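Local coordinates for epimerase domain-containing protein (Bacillus cereus HuA2-4, PDB 6ZLK) that catalyses the NAD-dependent interconversion of UDP-glucuronic acid and UDP-galacturonic acid by inverting the configuration at C4 of the sugar, at residues I31-G36 / R60-N65; M1-T6 / V77-A82; I144-Y149 / G275-T280. All blocks are in the same frame, centred on the assembly; numbering follows the deposited sequence.

Contact 1 (I31-G36 / R60-N65); sequences IDHFIG and REDILN. With NAD (nicotinamide-adenine-dinucleotide), chain E.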
loop_
_atom_site.group_PDB
_atom_site.type_symbol
_atom_site.label_atom_id
_atom_site.label_comp_id
_atom_site.label_asym_id
_atom_site.label_seq_id
_atom_site.Cartn_x
_atom_site.Cartn_y
_atom_site.Cartn_z
ATOM N N ILE A 31 17.837 -9.562 -13.682
ATOM C CA ILE A 31 18.295 -9.646 -12.286
ATOM C C ILE A 31 17.298 -10.500 -11.533
ATOM O O ILE A 31 16.079 -10.232 -11.601
ATOM C CB ILE A 31 18.554 -8.264 -11.647
ATOM C CG1 ILE A 31 19.124 -8.425 -10.231
ATOM C CG2 ILE A 31 17.305 -7.377 -11.659
ATOM C CD1 ILE A 31 19.723 -7.146 -9.678
ATOM N N ASP A 32 17.742 -11.465 -10.759
ATOM C CA ASP A 32 16.881 -12.418 -10.051
ATOM C C ASP A 32 17.729 -13.123 -8.992
ATOM O O ASP A 32 18.720 -13.635 -9.420
ATOM C CB ASP A 32 16.223 -13.323 -11.103
ATOM C CG ASP A 32 14.977 -14.004 -10.550
ATOM O OD1 ASP A 32 15.076 -14.575 -9.453
ATOM O OD2 ASP A 32 13.864 -13.883 -11.159
ATOM N N HIS A 33 17.297 -13.259 -7.738
ATOM C CA HIS A 33 18.095 -14.125 -6.816
ATOM C C HIS A 33 17.264 -15.317 -6.352
ATOM O O HIS A 33 17.698 -15.971 -5.345
ATOM C CB HIS A 33 18.756 -13.376 -5.676
ATOM C CG HIS A 33 17.772 -12.913 -4.681
ATOM N ND1 HIS A 33 16.603 -12.309 -5.107
ATOM C CD2 HIS A 33 17.782 -12.924 -3.337
ATOM C CE1 HIS A 33 15.915 -11.960 -4.020
ATOM N NE2 HIS A 33 16.610 -12.366 -2.918
ATOM N N PHE A 34 16.315 -15.766 -7.178
ATOM C CA PHE A 34 15.689 -17.092 -7.085
ATOM C C PHE A 34 14.960 -17.243 -5.747
ATOM O O PHE A 34 15.285 -18.119 -4.937
ATOM C CB PHE A 34 16.730 -18.204 -7.227
ATOM C CG PHE A 34 17.515 -18.239 -8.507
ATOM C CD1 PHE A 34 17.023 -17.777 -9.711
ATOM C CD2 PHE A 34 18.763 -18.829 -8.516
ATOM C CE1 PHE A 34 17.782 -17.824 -10.884
ATOM C CE2 PHE A 34 19.508 -18.912 -9.693
ATOM C CZ PHE A 34 19.032 -18.363 -10.862
ATOM N N ILE A 35 14.016 -16.374 -5.434
ATOM C CA ILE A 35 13.150 -16.525 -4.243
ATOM C C ILE A 35 11.687 -16.678 -4.693
ATOM O O ILE A 35 11.410 -16.850 -5.893
ATOM C CB ILE A 35 13.360 -15.367 -3.252
ATOM C CG1 ILE A 35 12.930 -14.025 -3.868
ATOM C CG2 ILE A 35 14.821 -15.381 -2.839
ATOM C CD1 ILE A 35 12.781 -12.896 -2.874
ATOM N N GLY A 36 10.786 -16.680 -3.735
ATOM C CA GLY A 36 9.368 -16.880 -3.947
ATOM C C GLY A 36 8.993 -18.353 -4.106
ATOM O O GLY A 36 9.711 -19.271 -3.737
ATOM N N ARG A 60 22.662 -12.493 -10.498
ATOM C CA ARG A 60 22.008 -13.349 -9.511
ATOM C C ARG A 60 22.171 -12.612 -8.186
ATOM O O ARG A 60 23.089 -12.941 -7.400
ATOM C CB ARG A 60 22.596 -14.768 -9.493
ATOM C CG ARG A 60 21.859 -15.699 -8.557
ATOM C CD ARG A 60 22.626 -17.014 -8.393
ATOM N NE ARG A 60 21.933 -17.759 -7.367
ATOM C CZ ARG A 60 22.235 -19.017 -7.041
ATOM N NH1 ARG A 60 23.213 -19.636 -7.672
ATOM N NH2 ARG A 60 21.553 -19.635 -6.095
ATOM N N GLU A 61 21.331 -11.614 -7.926
ATOM C CA GLU A 61 21.471 -10.807 -6.697
ATOM C C GLU A 61 20.089 -10.293 -6.345
ATOM O O GLU A 61 19.264 -10.078 -7.271
ATOM C CB GLU A 61 22.372 -9.571 -6.896
ATOM C CG GLU A 61 23.891 -9.808 -6.985
ATOM C CD GLU A 61 24.806 -8.625 -7.371
ATOM O OE1 GLU A 61 24.457 -7.412 -7.118
ATOM O OE2 GLU A 61 25.903 -8.906 -7.963
ATOM N N ASP A 62 19.862 -10.094 -5.068
ATOM C CA ASP A 62 18.659 -9.374 -4.569
ATOM C C ASP A 62 18.756 -7.936 -5.020
ATOM O O ASP A 62 19.791 -7.357 -4.846
ATOM C CB ASP A 62 18.649 -9.425 -3.043
ATOM C CG ASP A 62 17.417 -8.920 -2.344
ATOM O OD1 ASP A 62 16.666 -8.129 -2.941
ATOM O OD2 ASP A 62 17.222 -9.361 -1.168
ATOM N N ILE A 63 17.697 -7.359 -5.581
ATOM C CA ILE A 63 17.747 -5.925 -5.896
ATOM C C ILE A 63 18.140 -5.100 -4.664
ATOM O O ILE A 63 18.774 -4.066 -4.830
ATOM C CB ILE A 63 16.374 -5.542 -6.447
ATOM C CG1 ILE A 63 16.197 -6.212 -7.812
ATOM C CG2 ILE A 63 16.256 -4.021 -6.501
ATOM C CD1 ILE A 63 14.773 -6.422 -8.214
ATOM N N LEU A 64 17.738 -5.482 -3.472
ATOM C CA LEU A 64 18.026 -4.654 -2.278
ATOM C C LEU A 64 19.522 -4.725 -1.918
ATOM O O LEU A 64 20.014 -3.773 -1.256
ATOM C CB LEU A 64 17.183 -5.220 -1.135
ATOM C CG LEU A 64 15.675 -5.084 -1.299
ATOM C CD1 LEU A 64 14.980 -5.658 -0.080
ATOM C CD2 LEU A 64 15.262 -3.635 -1.541
ATOM N N ASN A 65 20.218 -5.763 -2.346
ATOM C CA ASN A 65 21.678 -5.945 -2.115
ATOM C C ASN A 65 22.501 -5.393 -3.275
ATOM O O ASN A 65 23.720 -5.483 -3.218
ATOM C CB ASN A 65 22.049 -7.400 -1.912
ATOM C CG ASN A 65 21.464 -8.020 -0.660
ATOM O OD1 ASN A 65 20.954 -7.333 0.250
ATOM N ND2 ASN A 65 21.513 -9.347 -0.593
HETATM P PA NAD E . 7.733 -15.524 -10.366
HETATM O O1A NAD E . 7.753 -15.774 -8.908
HETATM O O2A NAD E . 7.831 -16.676 -11.322
HETATM O O5B NAD E . 8.755 -14.419 -10.823
HETATM C C5B NAD E . 9.165 -13.306 -10.001
HETATM C C4B NAD E . 10.663 -13.344 -9.820
HETATM O O4B NAD E . 11.041 -12.218 -8.997
HETATM C C3B NAD E . 11.194 -14.592 -9.135
HETATM O O3B NAD E . 11.936 -15.440 -10.001
HETATM C C2B NAD E . 11.950 -14.038 -7.922
HETATM O O2B NAD E . 13.152 -14.713 -7.595
HETATM C C1B NAD E . 12.240 -12.596 -8.350
HETATM N N9A NAD E . 12.416 -11.667 -7.247
HETATM C C8A NAD E . 11.557 -11.427 -6.207
HETATM N N7A NAD E . 11.996 -10.531 -5.363
HETATM C C5A NAD E . 13.267 -10.226 -5.846
HETATM C C6A NAD E . 14.286 -9.378 -5.390
HETATM N N6A NAD E . 14.237 -8.684 -4.231
HETATM N N1A NAD E . 15.404 -9.266 -6.147
HETATM C C2A NAD E . 15.489 -9.982 -7.290
HETATM N N3A NAD E . 14.614 -10.863 -7.796
HETATM C C4A NAD E . 13.521 -10.916 -7.039
HETATM O O3 NAD E . 6.321 -14.796 -10.598
HETATM P PN NAD E . 5.534 -14.489 -11.999
HETATM O O1N NAD E . 4.349 -15.337 -12.007
HETATM O O2N NAD E . 6.506 -14.501 -13.074
HETATM O O5D NAD E . 5.102 -12.993 -11.744
HETATM C C5D NAD E . 5.858 -11.986 -12.305
HETATM C C4D NAD E . 5.176 -10.684 -11.995
HETATM O O4D NAD E . 3.864 -10.661 -12.584
HETATM C C3D NAD E . 4.994 -10.387 -10.500
HETATM O O3D NAD E . 5.221 -8.988 -10.256
HETATM C C2D NAD E . 3.516 -10.676 -10.245
HETATM O O2D NAD E . 3.031 -9.989 -9.088
HETATM C C1D NAD E . 2.954 -10.277 -11.606
HETATM N N1N NAD E . 1.731 -10.975 -11.967
HETATM C C2N NAD E . 1.744 -12.307 -12.262
HETATM C C3N NAD E . 0.591 -12.929 -12.591
HETATM C C7N NAD E . 0.545 -14.395 -12.845
HETATM O O7N NAD E . -0.544 -14.848 -13.152
HETATM N N7N NAD E . 1.680 -15.108 -12.794
HETATM C C4N NAD E . -0.589 -12.177 -12.736
HETATM C C5N NAD E . -0.613 -10.859 -12.289
HETATM C C6N NAD E . 0.566 -10.266 -11.961
HETATM O O HOH W 1 20.400 -16.814 -5.345
#
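The imidazole ring of H33 is sandwiched, with D62 CA and CB over one face and I35 CG2 over the other, while C5A of the NAD adenine lies in the ring plane at its edge. D62 CB stands 3.6 Å from the H33 ring centroid, 15° off the normal, a CH-pi contact; the two side chains point the same way, carboxylate and ring stacked with their planes nearly parallel. The two loops, which follow strands 27-31 and 56-59, form the adenosine end of a Rossmann-type NAD site. H33 has its CG between the backbone N and the carbonyl carbon (chi1 71°), a setting that swings the ring back over the 60-65 backbone. Farther out, the extended R60 chain crosses the F34 side chain. F34 CD2 and CE2 lie over one face of the guanidinium, the two planes 45° apart, with R60 NE 3.5 Å from F34 CD2. A water in the guanidinium plane accepts from R60 NE at 2.7 Å and donates to H33 O, joining the arginine side chain to the 31-36 backbone.

Carboxylates and backbone N-H groups share the recognition. D32, placed as in many NAD-dependent Rossmann enzymes at the end of the second strand, takes O2B on OD1 and O3B on OD2, each at 2.7 Å, and I35 N donates to the same O2B. D32 OD1 also closes an Asx turn with F34 N, and A9 N adds a bond to OD2. D62 OD1 accepts from L64 N, tilted well above the carboxylate plane, and from adenine N6A at 2.8 Å. Beside it, I63 N donates almost straight to adenine N1A at 3.0 Å.

Contact 2 (M1-T6 / V77-A82); sequences MKILVT and VVYHLA. With NAD (nicotinamide-adenine-dinucleotide), chain E.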
loop_
_atom_site.group_PDB
_atom_site.type_symbol
_atom_site.label_atom_id
_atom_site.label_comp_id
_atom_site.label_asym_id
_atom_site.label_seq_id
_atom_site.Cartn_x
_atom_site.Cartn_y
_atom_site.Cartn_z
ATOM N N MET A 1 18.718 -0.652 -27.865
ATOM C CA MET A 1 18.024 -0.304 -26.600
ATOM C C MET A 1 18.460 -1.294 -25.521
ATOM O O MET A 1 18.502 -2.531 -25.813
ATOM C CB MET A 1 16.522 -0.441 -26.818
ATOM C CG MET A 1 15.762 -0.218 -25.538
ATOM S SD MET A 1 14.142 0.251 -25.953
ATOM C CE MET A 1 14.434 1.961 -26.403
ATOM N N LYS A 2 18.737 -0.812 -24.326
ATOM C CA LYS A 2 19.204 -1.669 -23.228
ATOM C C LYS A 2 18.088 -1.708 -22.193
ATOM O O LYS A 2 17.641 -0.667 -21.710
ATOM C CB LYS A 2 20.497 -1.196 -22.579
ATOM C CG LYS A 2 21.148 -2.257 -21.697
ATOM C CD LYS A 2 22.588 -2.021 -21.306
ATOM C CE LYS A 2 23.100 -3.191 -20.522
ATOM N NZ LYS A 2 24.572 -3.157 -20.406
ATOM N N ILE A 3 17.684 -2.906 -21.850
ATOM C CA ILE A 3 16.463 -3.159 -21.063
ATOM C C ILE A 3 16.852 -3.969 -19.829
ATOM O O ILE A 3 17.448 -5.055 -19.938
ATOM C CB ILE A 3 15.435 -3.901 -21.926
ATOM C CG1 ILE A 3 15.119 -3.157 -23.232
ATOM C CG2 ILE A 3 14.189 -4.158 -21.106
ATOM C CD1 ILE A 3 14.373 -3.971 -24.188
ATOM N N LEU A 4 16.438 -3.500 -18.667
ATOM C CA LEU A 4 16.585 -4.235 -17.402
ATOM C C LEU A 4 15.284 -4.960 -17.145
ATOM O O LEU A 4 14.209 -4.313 -17.165
ATOM C CB LEU A 4 16.841 -3.293 -16.238
ATOM C CG LEU A 4 16.889 -3.949 -14.872
ATOM C CD1 LEU A 4 18.084 -4.888 -14.781
ATOM C CD2 LEU A 4 16.957 -2.881 -13.796
ATOM N N VAL A 5 15.328 -6.276 -16.959
ATOM C CA VAL A 5 14.145 -7.066 -16.564
ATOM C C VAL A 5 14.347 -7.558 -15.165
ATOM O O VAL A 5 15.248 -8.428 -14.976
ATOM C CB VAL A 5 13.857 -8.246 -17.498
ATOM C CG1 VAL A 5 12.654 -9.018 -17.011
ATOM C CG2 VAL A 5 13.652 -7.766 -18.931
ATOM N N THR A 6 13.626 -7.037 -14.207
ATOM C CA THR A 6 13.735 -7.576 -12.828
ATOM C C THR A 6 12.860 -8.814 -12.766
ATOM O O THR A 6 11.789 -8.858 -13.426
ATOM C CB THR A 6 13.375 -6.570 -11.744
ATOM O OG1 THR A 6 11.952 -6.380 -11.752
ATOM C CG2 THR A 6 14.083 -5.247 -11.947
ATOM N N VAL A 77 15.159 1.227 -20.521
ATOM C CA VAL A 77 13.811 0.744 -20.182
ATOM C C VAL A 77 13.968 -0.232 -19.025
ATOM O O VAL A 77 14.860 -1.119 -19.068
ATOM C CB VAL A 77 13.114 0.062 -21.370
ATOM C CG1 VAL A 77 11.803 -0.558 -20.967
ATOM C CG2 VAL A 77 12.929 1.067 -22.502
ATOM N N VAL A 78 13.128 -0.088 -18.037
ATOM C CA VAL A 78 12.994 -1.085 -16.942
ATOM C C VAL A 78 11.667 -1.782 -17.050
ATOM O O VAL A 78 10.656 -1.126 -17.230
ATOM C CB VAL A 78 13.118 -0.463 -15.547
ATOM C CG1 VAL A 78 12.891 -1.548 -14.481
ATOM C CG2 VAL A 78 14.451 0.252 -15.393
ATOM N N TYR A 79 11.696 -3.104 -17.128
ATOM C CA TYR A 79 10.529 -3.960 -16.883
ATOM C C TYR A 79 10.642 -4.502 -15.474
ATOM O O TYR A 79 11.542 -5.312 -15.180
ATOM C CB TYR A 79 10.451 -5.108 -17.863
ATOM C CG TYR A 79 9.879 -4.772 -19.200
ATOM C CD1 TYR A 79 8.508 -4.614 -19.388
ATOM C CD2 TYR A 79 10.679 -4.743 -20.323
ATOM C CE1 TYR A 79 8.004 -4.380 -20.653
ATOM C CE2 TYR A 79 10.193 -4.529 -21.587
ATOM C CZ TYR A 79 8.829 -4.355 -21.764
ATOM O OH TYR A 79 8.352 -4.196 -23.035
ATOM N N HIS A 80 9.761 -4.050 -14.598
ATOM C CA HIS A 80 9.857 -4.411 -13.175
ATOM C C HIS A 80 8.852 -5.519 -12.865
ATOM O O HIS A 80 7.666 -5.275 -12.606
ATOM C CB HIS A 80 9.739 -3.165 -12.302
ATOM C CG HIS A 80 9.715 -3.551 -10.889
ATOM N ND1 HIS A 80 10.543 -4.543 -10.384
ATOM C CD2 HIS A 80 9.049 -3.006 -9.841
ATOM C CE1 HIS A 80 10.304 -4.644 -9.083
ATOM N NE2 HIS A 80 9.398 -3.669 -8.704
ATOM N N LEU A 81 9.293 -6.770 -12.936
ATOM C CA LEU A 81 8.449 -7.934 -12.653
ATOM C C LEU A 81 8.796 -8.582 -11.309
ATOM O O LEU A 81 8.012 -9.439 -10.842
ATOM C CB LEU A 81 8.558 -8.981 -13.753
ATOM C CG LEU A 81 7.758 -8.668 -15.020
ATOM C CD1 LEU A 81 8.364 -7.582 -15.861
ATOM C CD2 LEU A 81 7.582 -9.918 -15.875
ATOM N N ALA A 82 9.938 -8.260 -10.717
ATOM C CA ALA A 82 10.334 -8.925 -9.448
ATOM C C ALA A 82 9.268 -8.681 -8.391
ATOM O O ALA A 82 8.803 -7.519 -8.271
ATOM C CB ALA A 82 11.648 -8.443 -8.948
HETATM P PA NAD E . 7.733 -15.524 -10.366
HETATM O O1A NAD E . 7.753 -15.774 -8.908
HETATM O O2A NAD E . 7.831 -16.676 -11.322
HETATM O O5B NAD E . 8.755 -14.419 -10.823
HETATM C C5B NAD E . 9.165 -13.306 -10.001
HETATM C C4B NAD E . 10.663 -13.344 -9.820
HETATM O O4B NAD E . 11.041 -12.218 -8.997
HETATM C C3B NAD E . 11.194 -14.592 -9.135
HETATM O O3B NAD E . 11.936 -15.440 -10.001
HETATM C C2B NAD E . 11.950 -14.038 -7.922
HETATM O O2B NAD E . 13.152 -14.713 -7.595
HETATM C C1B NAD E . 12.240 -12.596 -8.350
HETATM N N9A NAD E . 12.416 -11.667 -7.247
HETATM C C8A NAD E . 11.557 -11.427 -6.207
HETATM N N7A NAD E . 11.996 -10.531 -5.363
HETATM C C5A NAD E . 13.267 -10.226 -5.846
HETATM C C6A NAD E . 14.286 -9.378 -5.390
HETATM N N6A NAD E . 14.237 -8.684 -4.231
HETATM N N1A NAD E . 15.404 -9.266 -6.147
HETATM C C2A NAD E . 15.489 -9.982 -7.290
HETATM N N3A NAD E . 14.614 -10.863 -7.796
HETATM C C4A NAD E . 13.521 -10.916 -7.039
HETATM O O3 NAD E . 6.321 -14.796 -10.598
HETATM P PN NAD E . 5.534 -14.489 -11.999
HETATM O O1N NAD E . 4.349 -15.337 -12.007
HETATM O O2N NAD E . 6.506 -14.501 -13.074
HETATM O O5D NAD E . 5.102 -12.993 -11.744
HETATM C C5D NAD E . 5.858 -11.986 -12.305
HETATM C C4D NAD E . 5.176 -10.684 -11.995
HETATM O O4D NAD E . 3.864 -10.661 -12.584
HETATM C C3D NAD E . 4.994 -10.387 -10.500
HETATM O O3D NAD E . 5.221 -8.988 -10.256
HETATM C C2D NAD E . 3.516 -10.676 -10.245
HETATM O O2D NAD E . 3.031 -9.989 -9.088
HETATM C C1D NAD E . 2.954 -10.277 -11.606
HETATM N N1N NAD E . 1.731 -10.975 -11.967
HETATM C C2N NAD E . 1.744 -12.307 -12.262
HETATM C C3N NAD E . 0.591 -12.929 -12.591
HETATM C C7N NAD E . 0.545 -14.395 -12.845
HETATM O O7N NAD E . -0.544 -14.848 -13.152
HETATM N N7N NAD E . 1.680 -15.108 -12.794
HETATM C C4N NAD E . -0.589 -12.177 -12.736
HETATM C C5N NAD E . -0.613 -10.859 -12.289
HETATM C C6N NAD E . 0.566 -10.266 -11.961
#
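T6 places OG1 between its backbone N and carbonyl carbon (chi1 73°), and H80 extends CG away from its own backbone N (chi1 175°); together these settings bring OG1 to the edge of the imidazole, near its plane, 2.7 Å from H80 ND1 in a hydrogen bond. The same oxygen accepts a straight bond from A82 N at 2.9 Å. L81 N divides between T6 O, at 3.3 Å, and, weakly, OG1, so the hydroxyl and carbonyl of T6 together hold the turn where strand 77-80 ends. H80 is steadied at its far side by T106, which bonds NE2.

Before that turn the strands run parallel, L4 paired with V78 and V5 with Y79. The backbone bonds pass from L4 N to V77 O, from Y79 N to L4 O (2.8 Å) and from T6 N to Y79 O. On one face I3 CG2 meets the edge of the Y79 ring, 3.6 Å from CD2, where L229 of helix 218-230 packs on both residues. M1 SD rests against V77 CG2.

The strands are neighbours within the parallel part of the main sheet, and the chain leaving H80 reaches the cofactor: NAD O3D donates to L81 O at 2.9 Å. Such cofactor binding at the C-terminal ends of the first and fourth strands is characteristic of the Rossmann fold.

Contact 3 (I144-Y149 / G275-T280); sequences IPLSPY and GEPKQT. With UGB ((2S,3R,4S,5R,6R)-6-[[[(2R,3S,4R,5R)-5-(2,4-dioxopyrimidin-1-yl)-3,4-dihydroxy-oxolan-2-yl]methoxy-hydroxy-phosphoryl]oxy-hydroxy-phosphoryl]oxy-3,4,5-trihydroxy-oxane-2-carboxylic acid), chain G.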
loop_
_atom_site.group_PDB
_atom_site.type_symbol
_atom_site.label_atom_id
_atom_site.label_comp_id
_atom_site.label_asym_id
_atom_site.label_seq_id
_atom_site.Cartn_x
_atom_site.Cartn_y
_atom_site.Cartn_z
ATOM N N ILE A 144 -9.861 -2.062 -4.207
ATOM C CA ILE A 144 -9.934 -2.486 -2.791
ATOM C C ILE A 144 -9.514 -3.939 -2.739
ATOM O O ILE A 144 -10.299 -4.865 -2.858
ATOM C CB ILE A 144 -11.306 -2.269 -2.151
ATOM C CG1 ILE A 144 -11.902 -0.886 -2.420
ATOM C CG2 ILE A 144 -11.141 -2.526 -0.658
ATOM N N PRO A 145 -8.201 -4.176 -2.591
ATOM C CA PRO A 145 -7.729 -5.555 -2.595
ATOM C C PRO A 145 -8.397 -6.430 -1.531
ATOM O O PRO A 145 -8.818 -5.934 -0.464
ATOM C CB PRO A 145 -6.242 -5.377 -2.260
ATOM C CG PRO A 145 -5.878 -4.004 -2.676
ATOM C CD PRO A 145 -7.143 -3.181 -2.522
ATOM N N LEU A 146 -8.530 -7.713 -1.844
ATOM C CA LEU A 146 -9.089 -8.726 -0.930
ATOM C C LEU A 146 -7.988 -9.519 -0.222
ATOM O O LEU A 146 -8.292 -10.274 0.763
ATOM C CB LEU A 146 -9.930 -9.702 -1.748
ATOM C CG LEU A 146 -11.435 -9.515 -1.739
ATOM C CD1 LEU A 146 -12.040 -10.665 -2.572
ATOM C CD2 LEU A 146 -11.960 -9.502 -0.290
ATOM N N SER A 147 -6.737 -9.394 -0.674
ATOM C CA SER A 147 -5.602 -10.142 -0.092
ATOM C C SER A 147 -4.471 -9.205 0.303
ATOM O O SER A 147 -4.250 -8.179 -0.340
ATOM C CB SER A 147 -5.047 -11.185 -1.066
ATOM O OG SER A 147 -4.556 -10.551 -2.243
ATOM N N PRO A 148 -3.664 -9.601 1.314
ATOM C CA PRO A 148 -2.443 -8.897 1.648
ATOM C C PRO A 148 -1.478 -8.774 0.468
ATOM O O PRO A 148 -0.903 -7.757 0.269
ATOM C CB PRO A 148 -1.850 -9.692 2.817
ATOM C CG PRO A 148 -3.053 -10.433 3.404
ATOM C CD PRO A 148 -3.904 -10.747 2.210
ATOM N N TYR A 149 -1.375 -9.809 -0.359
ATOM C CA TYR A 149 -0.625 -9.738 -1.643
ATOM C C TYR A 149 -1.077 -8.531 -2.465
ATOM O O TYR A 149 -0.254 -7.728 -2.920
ATOM C CB TYR A 149 -0.850 -11.033 -2.431
ATOM C CG TYR A 149 -0.427 -10.958 -3.867
ATOM C CD1 TYR A 149 0.876 -10.658 -4.246
ATOM C CD2 TYR A 149 -1.350 -11.150 -4.881
ATOM C CE1 TYR A 149 1.277 -10.632 -5.571
ATOM C CE2 TYR A 149 -0.978 -11.054 -6.209
ATOM C CZ TYR A 149 0.336 -10.802 -6.561
ATOM O OH TYR A 149 0.744 -10.763 -7.853
ATOM N N GLY A 275 -9.127 -14.316 0.793
ATOM C CA GLY A 275 -8.309 -13.414 -0.033
ATOM C C GLY A 275 -8.603 -13.514 -1.507
ATOM O O GLY A 275 -8.011 -12.736 -2.242
ATOM N N GLU A 276 -9.453 -14.442 -1.934
ATOM C CA GLU A 276 -9.595 -14.674 -3.397
ATOM C C GLU A 276 -10.955 -14.184 -3.828
ATOM O O GLU A 276 -11.963 -14.554 -3.223
ATOM C CB GLU A 276 -9.518 -16.142 -3.740
ATOM C CG GLU A 276 -8.314 -16.835 -3.205
ATOM C CD GLU A 276 -8.074 -18.079 -4.034
ATOM O OE1 GLU A 276 -8.756 -19.108 -3.768
ATOM O OE2 GLU A 276 -7.231 -17.995 -4.920
ATOM N N PRO A 277 -11.040 -13.388 -4.915
ATOM C CA PRO A 277 -12.324 -13.002 -5.467
ATOM C C PRO A 277 -13.017 -14.173 -6.181
ATOM O O PRO A 277 -12.354 -15.104 -6.665
ATOM C CB PRO A 277 -11.940 -11.935 -6.507
ATOM C CG PRO A 277 -10.570 -12.359 -6.965
ATOM C CD PRO A 277 -9.890 -12.874 -5.711
ATOM N N LYS A 278 -14.338 -14.100 -6.287
ATOM C CA LYS A 278 -15.162 -15.102 -6.998
ATOM C C LYS A 278 -14.964 -14.965 -8.501
ATOM O O LYS A 278 -15.146 -15.923 -9.235
ATOM C CB LYS A 278 -16.644 -14.928 -6.658
ATOM C CG LYS A 278 -16.995 -15.395 -5.249
ATOM C CD LYS A 278 -18.451 -15.143 -4.870
ATOM C CE LYS A 278 -19.441 -15.979 -5.666
ATOM N NZ LYS A 278 -20.796 -15.364 -5.696
ATOM N N GLN A 279 -14.640 -13.773 -8.966
ATOM C CA GLN A 279 -14.556 -13.489 -10.410
ATOM C C GLN A 279 -13.463 -12.450 -10.657
ATOM O O GLN A 279 -13.375 -11.454 -9.893
ATOM C CB GLN A 279 -15.901 -12.906 -10.866
ATOM C CG GLN A 279 -15.883 -12.306 -12.258
ATOM C CD GLN A 279 -17.256 -11.789 -12.618
ATOM O OE1 GLN A 279 -17.509 -10.582 -12.646
ATOM N NE2 GLN A 279 -18.188 -12.724 -12.793
ATOM N N THR A 280 -12.714 -12.602 -11.746
ATOM C CA THR A 280 -11.919 -11.525 -12.367
ATOM C C THR A 280 -12.359 -11.470 -13.830
ATOM O O THR A 280 -12.593 -12.495 -14.464
ATOM C CB THR A 280 -10.412 -11.674 -12.177
ATOM O OG1 THR A 280 -9.898 -12.709 -13.015
ATOM C CG2 THR A 280 -9.993 -11.882 -10.745
HETATM N N1 UGB G . -7.340 -22.909 -7.373
HETATM C C2 UGB G . -7.940 -24.146 -7.219
HETATM O O2 UGB G . -9.149 -24.325 -7.314
HETATM N N3 UGB G . -7.066 -25.166 -6.972
HETATM C C4 UGB G . -5.695 -25.081 -6.845
HETATM O O4 UGB G . -5.051 -26.100 -6.603
HETATM C C5 UGB G . -5.155 -23.759 -6.998
HETATM C C6 UGB G . -5.986 -22.742 -7.247
HETATM P PA UGB G . -4.394 -19.249 -9.798
HETATM P PB UGB G . -5.045 -16.489 -9.108
HETATM O "O'P" UGB G . -0.128 -15.175 -7.936
HETATM O "O'Q" UGB G . 0.563 -13.900 -9.450
HETATM C "C1'" UGB G . -4.090 -14.100 -8.693
HETATM O O1A UGB G . -4.404 -19.841 -11.163
HETATM O O1B UGB G . -4.568 -16.719 -7.712
HETATM C C1D UGB G . -8.208 -21.773 -7.694
HETATM C "C2'" UGB G . -4.408 -12.870 -9.518
HETATM O "O2'" UGB G . -5.726 -12.995 -10.055
HETATM O O2A UGB G . -3.330 -19.608 -8.828
HETATM O O2B UGB G . -6.494 -16.372 -9.398
HETATM C C2D UGB G . -7.828 -20.533 -6.895
HETATM O O2D UGB G . -8.428 -20.641 -5.619
HETATM C "C3'" UGB G . -3.375 -12.751 -10.618
HETATM O "O3'" UGB G . -3.638 -11.572 -11.390
HETATM O O3A UGB G . -4.399 -17.661 -9.983
HETATM O O3B UGB G . -4.296 -15.172 -9.612
HETATM C C3D UGB G . -8.376 -19.428 -7.803
HETATM O O3D UGB G . -9.755 -19.211 -7.548
HETATM C "C4'" UGB G . -1.973 -12.789 -10.004
HETATM O "O4'" UGB G . -1.805 -11.752 -9.030
HETATM C C4D UGB G . -8.175 -19.995 -9.216
HETATM O O4D UGB G . -8.020 -21.425 -9.046
HETATM C "C5'" UGB G . -1.801 -14.134 -9.294
HETATM O "O5'" UGB G . -2.743 -14.114 -8.219
HETATM C C5D UGB G . -6.997 -19.447 -9.976
HETATM O O5D UGB G . -5.830 -19.507 -9.129
HETATM C "C6'" UGB G . -0.356 -14.413 -8.847
HETATM O O HOH W 2 -6.715 -11.197 -4.068
#
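L146 and G275 are clamped together by the second subunit: the side-chain amide of N166 of that chain gives ND2 to L146 O and takes G275 N on OD1. Between the two backbones themselves runs a CA-H...O contact, G275 CA to L146 O at 3.2 Å. G275, at a positive phi of 98°, has no side chain and lies close to S147, its O 3.5 Å from S147 CB. L146 adds apolar cover through one branch, as CD1 packs on P277 CB at 4.1 Å. A water donates to G275 O at 2.7 Å and is also hydrogen-bonded to S147 OG.

S147 is the N-cap of helix 148-167, with OG also receiving G150 N. Each segment also sends a residue to the UDP-sugar. E276, salt-bridged to R88, comes beside the uridine ribose hydroxyl O2D, while Y149 OH lies 3.0 Å from O4' of UGB and bonds NAD O2D. The capped helix thus presents the tyrosine of the YxxxK signature of short-chain dehydrogenases/reductases.

Contacts 1 and 2 are neighbours, their centres 14 Å apart, with contact 1 nested in the loop that contact 2 closes. They join directly: I31 N lies 3.1 Å from V5 O, a probable hydrogen bond between adjacent strands, and I63 CD1 packs against T6 CB and A82 CB, each at 3.8 Å. Contact 3 stands apart across the chain's centre from contact 2; its nearest atoms are about 8 Å from contact 2 and about 10 Å from contact 1. The cofactor bridges the gap: contact 1 grips its adenosine, and contacts 2 and 3 both reach the nicotinamide ribose. Contact 3 alone meets the UDP-sugar; UGB lies about 10 Å from the L81 side chain and about 13 Å from that of D32.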